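Local coordinates for protein induced by osmotic stress (Scheffersomyces stipitis CBS 6054, PDB 5YWL) that probably reduces carbonyl compounds with NADPH, as a cinnamyl-alcohol dehydrogenase-like member of the extended short-chain dehydrogenase/reductase family, at residues I19-S24 with V241-L246; I95-I100 with L150-S155; Y194-Q199 with E319-D324; T232-D237 with N263-G268. The protein carries 1 engineered substitution. One frame throughout, in Å; residues are numbered along the deposited sequence.

Three of the four contacts sit close together, and interaction 2 stands apart. Interactions 3 and 4 share the two-stranded parallel sheet of 194-196 and 234-237; their centres are about 11 Å apart, and F196 N lies 3.2 Å from I236 O, a probable hydrogen bond. Interaction 1 lies about 16 Å from interaction 3, centre to centre, and joins it where V241 CG2 packs on I195 CD1. V241 also meets I236 of interaction 4. I195 binds NADP(+), so these contacts border the cofactor site. Interaction 2 is about 29 Å from interaction 1 between centres, across the chain's centre, but its L96 side chain is about 8 Å from those of the NADP(+)-binding residues Y163 and K167.

Interaction 1 of 4, residues I19-S24 with V241-L246; sequences IALVLS and VAKAHL
L21 and A242 bring two helices together, 13-23 and 238-250. The axes of their short segments approach to 9.4 Å and cross at -51°. The nearest CA atoms are those of L21 and A242, with V22 and L246 next along. Helix 13-23 is the first helix of the Rossmann fold, and helix 238-250 packs beside it.

L21 carries most of the contact. Its CG stands anti to the backbone N (chi1 172°), and the CD2 methyl reaches the other helix. CD2 lies 3.5 Å from A242 O and 3.6 Å from K243 CA, so it rests on backbone as well as on side chains. L246 CB closes on the same methyl at 3.8 Å. A242 CB and K243 CG also touch this methyl. The small A242 side chain points toward helix 13-23 and also touches I18. K243 lends only its aliphatic base; its chain bends away, and its amine makes a cation-pi contact with F313. V22 adds a looser touch, CG2 to L246 CD1 at 4.5 Å.

On the buried flank, H245 ND1 donates to V241 O within its own helix at 2.9 Å, while NE2 bonds to T123. No hydrogen bond crosses between the segments. The contact is therefore held by apolar packing, centred on one leucine methyl; the A242 side chain beside it is about 5 Å from that of the NADP(+)-binding residue L14.

Interaction 2 of 4, residues I95-I100 with L150-S155; sequences ILIPAI and LSYEQS
L96 meets Y152 and S155 where helix 91-113 of the Rossmann-fold domain faces the short, weakly bonded helix 152-155. S151 N bonds to Q154 OE1 ahead of the short helix; the return bond of this capping box is less sure.

The L96 side chain can be followed outward. CB points toward the short helix. CG is anti to the carbonyl carbon (chi1 -75°), and lies 3.8 Å from S155 OG. From there the chain forks. CD2 comes to 3.6 Å from S155 OG. CD1 meets the same oxygen and also lies over one face of the Y152 ring, 3.8 Å from the ring centroid and 23° off the normal. This is a CH-pi contact, offset toward the rim at CE2 and CZ. The two side chains run alongside each other, heading opposite ways.

The Y152 ring has other neighbours. I100 CD1 sits at its edge, 4.2 Å from CE2. I97 CG1 comes near the hydroxyl end, and Y152 OH is hydrogen-bonded to E92, earlier in helix 91-113. One ring thus joins apolar packing to a polar anchor on the same helix. An alanine at Y152 would probably leave E92 without this partner and open a gap beside L96 CD1 and I100 CD1. Helix 159-181 lies alongside, with F169 touching both I100 and S155.

S155 OG meets the leucine methyls, but its proton goes back into its own turn: it donates to Y152 O at 2.9 Å, tilted 26° from the carbonyl plane.

Interaction 3 of 4, residues Y194-Q199 with E319-D324; sequences YIFGPQ and ETSVVD
With chi1 at 179°, S321 OG is swung away from its own backbone N and reaches from helix 318-330 to F196 and G197. F196 CG is anti to the carbonyl carbon (chi1 -70°), which leaves CB against S321 OG and brings ring atom CD2 loosely near V322 CG2. The contact joins that C-terminal helix to the end of strand 194-196, which belongs to a small two-stranded parallel sheet beside the main Rossmann sheet.

S321 OG lies 3.2 Å from F196 CB and 3.3 Å from F196 C. G197 N is also near, but its angle is too poor for a hydrogen bond. The hydroxyl is instead hydrogen-bonded to D237. The F196 ring is more loosely placed against the helix, with CD2 4.4 Å from V322 CG2. It also packs edge-to-face with F266.

The backbone angles of G197 would press a CB against the preceding carbonyl oxygen, so a residue with a side chain would fit poorly here. G197 O is hydrogen-bonded to the NADP(+)-binding residue Y13, and I195 of the strand binds NADP(+) too. The helix thus backs a cofactor-binding segment.

The P198 ring runs alongside the D324 side chain. D324 sends its carboxylate to a salt bridge with R239, while P198 CD rests 3.9 Å from D324 CB.

Interaction 4 of 4, residues T232-D237 with N263-G268; sequences TGTFID and NTRFNG
F266 and G233 exchange two backbone hydrogen bonds, as an antiparallel hydrogen-bonded pair. F266 N donates to G233 O at 3.0 Å, and G233 N returns a bond to F266 O. That oxygen also accepts from T232 OG1 at 2.9 Å, so two donors grip it. Further along, F235 N donates to T264 O, and N263 N donates to F235 O at 2.8 Å. A water links T232 OG1 to R265 NH2, which also bonds to L135 O.

Around these bonds lies the packing. F266 CG sits between the backbone N and the carbonyl carbon (chi1 72°), which turns the ring back across the partner segment. G233 N lies over one face of the F266 ring, toward its rim, 4.1 Å above the plane, while T234 C is at the edge. F235 CB touches F266 CE1 at 3.8 Å. A serine in place of F266 would probably open a gap beside G233 and F235 CB. The F235 ring has T264 OG1 at its edge, 3.5 Å from F235 CE1. T234 CG2 lies over one face of the R265 guanidinium, toward its rim.

The chain changes direction at G233, and strand 234-237 then pairs in parallel with strand 194-196. D237 caps helix 238-250, and N267 caps helix 268-278 through a weak bond to Q269 N, so each segment leads straight into a helix.

Interaction 1 of 4, residues I19-S24 with V241-L246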
# COMPACT_ATOMS: atom_id res chain seq x y z
N ILE A 19 -4.97 9.40 4.42
CA ILE A 19 -5.79 10.59 4.45
C ILE A 19 -6.16 10.92 5.88
O ILE A 19 -6.06 12.01 6.24
CB ILE A 19 -7.04 10.46 3.56
CG1 ILE A 19 -6.69 10.59 2.10
CG2 ILE A 19 -8.13 11.46 3.91
CD1 ILE A 19 -7.64 9.91 1.19
N ALA A 20 -6.56 9.95 6.66
CA ALA A 20 -6.94 10.18 8.02
C ALA A 20 -5.77 10.72 8.82
O ALA A 20 -5.93 11.67 9.55
CB ALA A 20 -7.43 8.93 8.66
N LEU A 21 -4.60 10.13 8.65
CA LEU A 21 -3.47 10.58 9.36
C LEU A 21 -3.16 12.03 9.00
O LEU A 21 -2.93 12.83 9.85
CB LEU A 21 -2.26 9.72 9.04
CG LEU A 21 -0.90 10.14 9.57
CD1 LEU A 21 -0.88 9.93 11.06
CD2 LEU A 21 0.20 9.31 8.95
N VAL A 22 -3.16 12.32 7.72
CA VAL A 22 -2.72 13.58 7.25
C VAL A 22 -3.67 14.72 7.74
O VAL A 22 -3.23 15.71 8.24
CB VAL A 22 -2.51 13.51 5.75
CG1 VAL A 22 -2.62 14.84 5.09
CG2 VAL A 22 -1.22 12.86 5.44
N LEU A 23 -4.96 14.47 7.68
CA LEU A 23 -5.98 15.36 8.16
C LEU A 23 -5.79 15.59 9.65
O LEU A 23 -5.97 16.67 10.11
CB LEU A 23 -7.35 14.81 7.87
CG LEU A 23 -7.84 14.77 6.45
CD1 LEU A 23 -9.29 14.37 6.38
CD2 LEU A 23 -7.63 16.08 5.77
N SER A 24 -5.38 14.56 10.36
CA SER A 24 -5.15 14.63 11.76
C SER A 24 -3.99 15.53 12.09
O SER A 24 -3.82 15.91 13.20
CB SER A 24 -5.00 13.27 12.40
OG SER A 24 -3.68 12.86 12.50
N VAL A 241 2.34 1.98 7.63
CA VAL A 241 2.55 2.33 6.25
C VAL A 241 2.15 3.81 6.00
O VAL A 241 2.81 4.51 5.31
CB VAL A 241 1.87 1.37 5.25
CG1 VAL A 241 2.02 1.85 3.84
CG2 VAL A 241 2.36 -0.05 5.40
N ALA A 242 1.04 4.21 6.60
CA ALA A 242 0.55 5.54 6.50
C ALA A 242 1.52 6.54 7.09
O ALA A 242 1.83 7.45 6.49
CB ALA A 242 -0.81 5.69 7.11
N LYS A 243 2.01 6.24 8.26
CA LYS A 243 3.00 7.02 8.93
C LYS A 243 4.28 7.11 8.13
O LYS A 243 4.87 8.08 8.14
CB LYS A 243 3.26 6.52 10.32
CG LYS A 243 2.35 7.18 11.31
CD LYS A 243 1.82 6.32 12.41
CE LYS A 243 2.83 5.54 13.18
NZ LYS A 243 2.39 5.13 14.50
N ALA A 244 4.64 6.06 7.43
CA ALA A 244 5.76 6.08 6.52
C ALA A 244 5.52 7.04 5.38
O ALA A 244 6.41 7.68 4.96
CB ALA A 244 6.09 4.69 6.02
N HIS A 245 4.30 7.11 4.89
CA HIS A 245 3.99 8.05 3.83
C HIS A 245 4.17 9.50 4.33
O HIS A 245 4.65 10.30 3.63
CB HIS A 245 2.62 7.83 3.17
CG HIS A 245 2.59 6.71 2.18
ND1 HIS A 245 2.69 5.39 2.52
CD2 HIS A 245 2.50 6.73 0.84
CE1 HIS A 245 2.63 4.65 1.45
NE2 HIS A 245 2.51 5.44 0.42
N LEU A 246 3.77 9.76 5.56
CA LEU A 246 3.89 11.07 6.16
C LEU A 246 5.35 11.51 6.27
O LEU A 246 5.70 12.48 5.75
CB LEU A 246 3.29 11.05 7.55
CG LEU A 246 3.42 12.34 8.33
CD1 LEU A 246 2.70 13.43 7.58
CD2 LEU A 246 2.98 12.21 9.78

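Interaction 2 of 4, residues I95-I100 with L150-S155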
# COMPACT_ATOMS: atom_id res chain seq x y z
N ILE A 95 -2.09 -5.03 -17.52
CA ILE A 95 -1.44 -4.91 -16.23
C ILE A 95 -0.12 -4.16 -16.33
O ILE A 95 0.02 -3.17 -15.69
CB ILE A 95 -1.23 -6.30 -15.59
CG1 ILE A 95 -2.57 -6.92 -15.24
CG2 ILE A 95 -0.37 -6.21 -14.36
CD1 ILE A 95 -2.50 -8.11 -14.37
N LEU A 96 0.82 -4.67 -17.11
CA LEU A 96 2.10 -4.03 -17.24
C LEU A 96 2.08 -2.64 -17.85
O LEU A 96 2.56 -1.76 -17.26
CB LEU A 96 3.06 -4.86 -18.05
CG LEU A 96 3.69 -6.08 -17.47
CD1 LEU A 96 4.76 -6.48 -18.41
CD2 LEU A 96 4.24 -5.88 -16.09
N ILE A 97 1.48 -2.46 -19.01
CA ILE A 97 1.45 -1.16 -19.63
C ILE A 97 0.72 -0.10 -18.83
O ILE A 97 1.23 0.93 -18.61
CB ILE A 97 1.09 -1.21 -21.12
CG1 ILE A 97 2.27 -1.77 -21.88
CG2 ILE A 97 0.77 0.15 -21.68
CD1 ILE A 97 1.88 -2.36 -23.19
N PRO A 98 -0.43 -0.42 -18.30
CA PRO A 98 -1.12 0.51 -17.45
C PRO A 98 -0.35 0.87 -16.22
O PRO A 98 -0.48 1.99 -15.81
CB PRO A 98 -2.39 -0.22 -17.06
CG PRO A 98 -2.61 -1.17 -18.13
CD PRO A 98 -1.32 -1.46 -18.78
N ALA A 99 0.34 -0.07 -15.62
CA ALA A 99 1.11 0.29 -14.48
C ALA A 99 2.23 1.25 -14.87
O ALA A 99 2.35 2.29 -14.30
CB ALA A 99 1.64 -0.94 -13.81
N ILE A 100 3.01 0.89 -15.86
CA ILE A 100 4.13 1.70 -16.26
C ILE A 100 3.72 3.07 -16.78
O ILE A 100 4.24 4.04 -16.38
CB ILE A 100 4.98 1.01 -17.33
CG1 ILE A 100 5.58 -0.27 -16.80
CG2 ILE A 100 6.12 1.89 -17.77
CD1 ILE A 100 5.97 -1.28 -17.80
N LEU A 150 13.04 -10.11 -11.69
CA LEU A 150 12.08 -10.56 -12.64
C LEU A 150 12.15 -9.78 -13.96
O LEU A 150 12.17 -8.62 -13.96
CB LEU A 150 10.71 -10.41 -12.03
CG LEU A 150 9.55 -10.90 -12.87
CD1 LEU A 150 9.69 -12.37 -13.07
CD2 LEU A 150 8.23 -10.53 -12.19
N SER A 151 12.21 -10.46 -15.08
CA SER A 151 12.28 -9.81 -16.38
C SER A 151 10.94 -9.41 -16.92
O SER A 151 9.95 -9.90 -16.52
CB SER A 151 13.07 -10.62 -17.42
OG SER A 151 12.37 -11.69 -17.93
N TYR A 152 10.98 -8.52 -17.89
CA TYR A 152 9.80 -8.04 -18.50
C TYR A 152 9.15 -9.21 -19.16
O TYR A 152 8.00 -9.38 -19.05
CB TYR A 152 10.09 -6.97 -19.53
CG TYR A 152 8.88 -6.31 -20.09
CD1 TYR A 152 8.28 -6.79 -21.21
CD2 TYR A 152 8.37 -5.17 -19.53
CE1 TYR A 152 7.18 -6.14 -21.74
CE2 TYR A 152 7.28 -4.55 -20.03
CZ TYR A 152 6.69 -5.04 -21.15
OH TYR A 152 5.62 -4.43 -21.63
N GLU A 153 9.94 -10.02 -19.80
CA GLU A 153 9.43 -11.15 -20.48
C GLU A 153 8.76 -12.17 -19.59
O GLU A 153 7.66 -12.50 -19.81
CB GLU A 153 10.54 -11.81 -21.26
CG GLU A 153 10.00 -12.96 -22.04
CD GLU A 153 9.80 -12.58 -23.46
OE1 GLU A 153 10.81 -12.57 -24.15
OE2 GLU A 153 8.65 -12.25 -23.84
N GLN A 154 9.42 -12.56 -18.53
CA GLN A 154 8.82 -13.46 -17.57
C GLN A 154 7.57 -12.87 -16.92
O GLN A 154 6.69 -13.56 -16.63
CB GLN A 154 9.83 -13.98 -16.55
CG GLN A 154 10.98 -13.06 -16.10
CD GLN A 154 12.15 -13.80 -15.43
OE1 GLN A 154 13.06 -13.21 -14.88
NE2 GLN A 154 12.09 -15.12 -15.47
N SER A 155 7.51 -11.57 -16.75
CA SER A 155 6.43 -10.93 -16.06
C SER A 155 5.10 -11.12 -16.76
O SER A 155 4.13 -11.19 -16.13
CB SER A 155 6.74 -9.50 -15.71
OG SER A 155 6.42 -8.62 -16.68

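Interaction 3 of 4, residues Y194-Q199 with E319-D324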
# COMPACT_ATOMS: atom_id res chain seq x y z
N TYR A 194 2.93 -7.54 3.17
CA TYR A 194 1.50 -7.81 3.34
C TYR A 194 0.94 -6.81 4.37
O TYR A 194 1.40 -6.76 5.44
CB TYR A 194 1.22 -9.22 3.85
CG TYR A 194 1.62 -10.39 2.95
CD1 TYR A 194 2.95 -10.70 2.73
CD2 TYR A 194 0.65 -11.18 2.33
CE1 TYR A 194 3.29 -11.74 1.89
CE2 TYR A 194 1.00 -12.26 1.51
CZ TYR A 194 2.32 -12.52 1.30
OH TYR A 194 2.67 -13.52 0.49
N ILE A 195 -0.07 -6.07 3.99
CA ILE A 195 -0.67 -5.12 4.87
C ILE A 195 -1.92 -5.65 5.64
O ILE A 195 -2.84 -6.14 5.06
CB ILE A 195 -1.00 -3.79 4.18
CG1 ILE A 195 0.19 -3.21 3.41
CG2 ILE A 195 -1.55 -2.79 5.15
CD1 ILE A 195 -0.14 -1.96 2.69
N PHE A 196 -1.88 -5.49 6.94
CA PHE A 196 -2.93 -5.83 7.89
C PHE A 196 -3.32 -4.60 8.70
O PHE A 196 -2.58 -3.68 8.82
CB PHE A 196 -2.47 -6.86 8.90
CG PHE A 196 -2.24 -8.24 8.37
CD1 PHE A 196 -0.99 -8.67 8.09
CD2 PHE A 196 -3.23 -9.14 8.37
CE1 PHE A 196 -0.72 -9.93 7.67
CE2 PHE A 196 -2.98 -10.43 7.97
CZ PHE A 196 -1.71 -10.81 7.59
N GLY A 197 -4.49 -4.64 9.29
CA GLY A 197 -4.97 -3.59 10.11
C GLY A 197 -6.34 -3.06 9.83
O GLY A 197 -6.88 -3.29 8.82
N PRO A 198 -6.91 -2.33 10.78
CA PRO A 198 -8.29 -1.83 10.65
C PRO A 198 -8.39 -0.83 9.55
O PRO A 198 -7.45 -0.24 9.17
CB PRO A 198 -8.51 -1.12 11.95
CG PRO A 198 -7.18 -0.64 12.31
CD PRO A 198 -6.27 -1.73 11.94
N GLN A 199 -9.57 -0.68 9.03
CA GLN A 199 -9.87 0.37 8.12
C GLN A 199 -10.04 1.74 8.81
O GLN A 199 -10.37 1.82 9.95
CB GLN A 199 -11.05 0.01 7.24
CG GLN A 199 -10.98 -1.32 6.48
CD GLN A 199 -11.16 -1.11 5.01
OE1 GLN A 199 -10.23 -0.85 4.25
NE2 GLN A 199 -12.38 -1.17 4.60
N GLU A 319 -0.19 -9.16 16.57
CA GLU A 319 -1.36 -9.48 17.32
C GLU A 319 -2.25 -8.26 17.39
O GLU A 319 -3.39 -8.34 17.13
CB GLU A 319 -1.03 -10.00 18.69
CG GLU A 319 -2.26 -10.20 19.55
CD GLU A 319 -2.10 -11.18 20.69
OE1 GLU A 319 -3.04 -11.35 21.42
OE2 GLU A 319 -1.08 -11.74 20.88
N THR A 320 -1.65 -7.12 17.66
CA THR A 320 -2.36 -5.91 17.74
C THR A 320 -3.02 -5.55 16.42
O THR A 320 -4.19 -5.22 16.41
CB THR A 320 -1.53 -4.76 18.32
OG1 THR A 320 -0.97 -5.12 19.56
CG2 THR A 320 -2.35 -3.57 18.53
N SER A 321 -2.28 -5.66 15.33
CA SER A 321 -2.82 -5.35 14.03
C SER A 321 -4.02 -6.27 13.68
O SER A 321 -5.04 -5.81 13.35
CB SER A 321 -1.74 -5.50 12.95
OG SER A 321 -2.18 -5.23 11.69
N VAL A 322 -3.86 -7.56 13.81
CA VAL A 322 -4.90 -8.51 13.57
C VAL A 322 -6.09 -8.28 14.52
O VAL A 322 -7.16 -8.22 14.06
CB VAL A 322 -4.38 -9.95 13.73
CG1 VAL A 322 -5.51 -10.97 13.77
CG2 VAL A 322 -3.38 -10.31 12.66
N VAL A 323 -5.87 -8.13 15.80
CA VAL A 323 -6.95 -7.96 16.75
C VAL A 323 -7.73 -6.72 16.38
O VAL A 323 -8.87 -6.78 16.34
CB VAL A 323 -6.52 -7.89 18.25
CG1 VAL A 323 -7.61 -7.29 19.16
CG2 VAL A 323 -6.19 -9.27 18.76
N ASP A 324 -7.05 -5.64 16.09
CA ASP A 324 -7.69 -4.41 15.74
C ASP A 324 -8.57 -4.59 14.48
O ASP A 324 -9.64 -4.06 14.43
CB ASP A 324 -6.69 -3.29 15.51
CG ASP A 324 -6.07 -2.72 16.80
OD1 ASP A 324 -6.48 -3.03 17.88
OD2 ASP A 324 -5.15 -1.98 16.70

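Interaction 4 of 4, residues T232-D237 with N263-G268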
# COMPACT_ATOMS: atom_id res chain seq x y z
N THR A 232 2.05 -17.23 4.00
CA THR A 232 3.20 -16.87 4.82
C THR A 232 4.10 -15.79 4.20
O THR A 232 4.27 -15.76 3.00
CB THR A 232 4.03 -18.08 5.20
OG1 THR A 232 5.15 -17.70 5.97
CG2 THR A 232 4.51 -18.76 3.99
N GLY A 233 4.63 -14.91 5.02
CA GLY A 233 5.45 -13.80 4.61
C GLY A 233 5.67 -12.83 5.75
O GLY A 233 5.45 -13.20 6.87
N THR A 234 6.07 -11.61 5.45
CA THR A 234 6.14 -10.53 6.41
C THR A 234 4.92 -9.63 6.39
O THR A 234 4.34 -9.42 5.40
CB THR A 234 7.40 -9.65 6.30
OG1 THR A 234 7.50 -9.04 5.04
CG2 THR A 234 8.58 -10.38 6.54
N PHE A 235 4.58 -9.10 7.52
CA PHE A 235 3.48 -8.19 7.64
C PHE A 235 3.99 -6.79 8.00
O PHE A 235 5.02 -6.67 8.53
CB PHE A 235 2.39 -8.71 8.64
CG PHE A 235 2.31 -7.93 9.95
CD1 PHE A 235 3.17 -8.18 10.96
CD2 PHE A 235 1.47 -6.89 10.07
CE1 PHE A 235 3.15 -7.43 12.11
CE2 PHE A 235 1.43 -6.12 11.19
CZ PHE A 235 2.27 -6.40 12.23
N ILE A 236 3.12 -5.83 7.78
CA ILE A 236 3.15 -4.50 8.29
C ILE A 236 1.76 -3.94 8.52
O ILE A 236 0.91 -4.18 7.78
CB ILE A 236 3.93 -3.57 7.30
CG1 ILE A 236 4.22 -2.20 7.91
CG2 ILE A 236 3.21 -3.40 6.02
CD1 ILE A 236 5.11 -2.16 9.11
N ASP A 237 1.58 -3.16 9.54
CA ASP A 237 0.29 -2.52 9.84
C ASP A 237 0.01 -1.33 8.94
O ASP A 237 0.85 -0.53 8.71
CB ASP A 237 0.18 -2.10 11.31
CG ASP A 237 -1.24 -1.67 11.70
OD1 ASP A 237 -1.60 -0.56 11.46
OD2 ASP A 237 -1.91 -2.46 12.26
N ASN A 263 7.62 -5.65 8.90
CA ASN A 263 7.77 -6.00 10.31
C ASN A 263 8.09 -7.49 10.54
O ASN A 263 9.07 -7.92 10.13
CB ASN A 263 6.61 -5.51 11.15
CG ASN A 263 6.92 -5.45 12.66
OD1 ASN A 263 8.01 -5.67 13.08
ND2 ASN A 263 5.89 -5.21 13.44
N THR A 264 7.25 -8.23 11.19
CA THR A 264 7.51 -9.62 11.54
C THR A 264 6.93 -10.70 10.58
O THR A 264 6.01 -10.46 9.88
CB THR A 264 7.04 -9.92 12.97
OG1 THR A 264 5.71 -9.57 13.09
CG2 THR A 264 7.83 -9.19 13.96
N ARG A 265 7.49 -11.88 10.62
CA ARG A 265 7.03 -13.00 9.85
C ARG A 265 5.78 -13.66 10.46
O ARG A 265 5.62 -13.68 11.63
CB ARG A 265 8.12 -14.04 9.65
CG ARG A 265 9.22 -13.62 8.76
CD ARG A 265 9.48 -14.62 7.70
NE ARG A 265 10.55 -14.14 6.91
CZ ARG A 265 10.55 -14.11 5.61
NH1 ARG A 265 11.56 -13.65 4.99
NH2 ARG A 265 9.58 -14.56 4.94
N PHE A 266 4.94 -14.18 9.61
CA PHE A 266 3.76 -14.88 10.01
C PHE A 266 3.44 -15.99 9.03
O PHE A 266 3.84 -15.97 7.93
CB PHE A 266 2.57 -13.93 10.08
CG PHE A 266 2.09 -13.49 8.74
CD1 PHE A 266 2.69 -12.45 8.10
CD2 PHE A 266 1.09 -14.18 8.11
CE1 PHE A 266 2.29 -12.04 6.86
CE2 PHE A 266 0.67 -13.79 6.85
CZ PHE A 266 1.26 -12.72 6.22
N ASN A 267 2.65 -16.93 9.50
CA ASN A 267 1.96 -17.86 8.67
C ASN A 267 0.51 -18.07 9.15
O ASN A 267 0.07 -17.40 10.04
CB ASN A 267 2.74 -19.14 8.47
CG ASN A 267 2.75 -20.05 9.68
OD1 ASN A 267 1.91 -19.99 10.53
ND2 ASN A 267 3.66 -20.93 9.69
N GLY A 268 -0.20 -18.99 8.52
CA GLY A 268 -1.58 -19.24 8.82
C GLY A 268 -1.78 -19.65 10.27
O GLY A 268 -2.70 -19.26 10.87
O HOH W 1 7.55 -16.34 5.79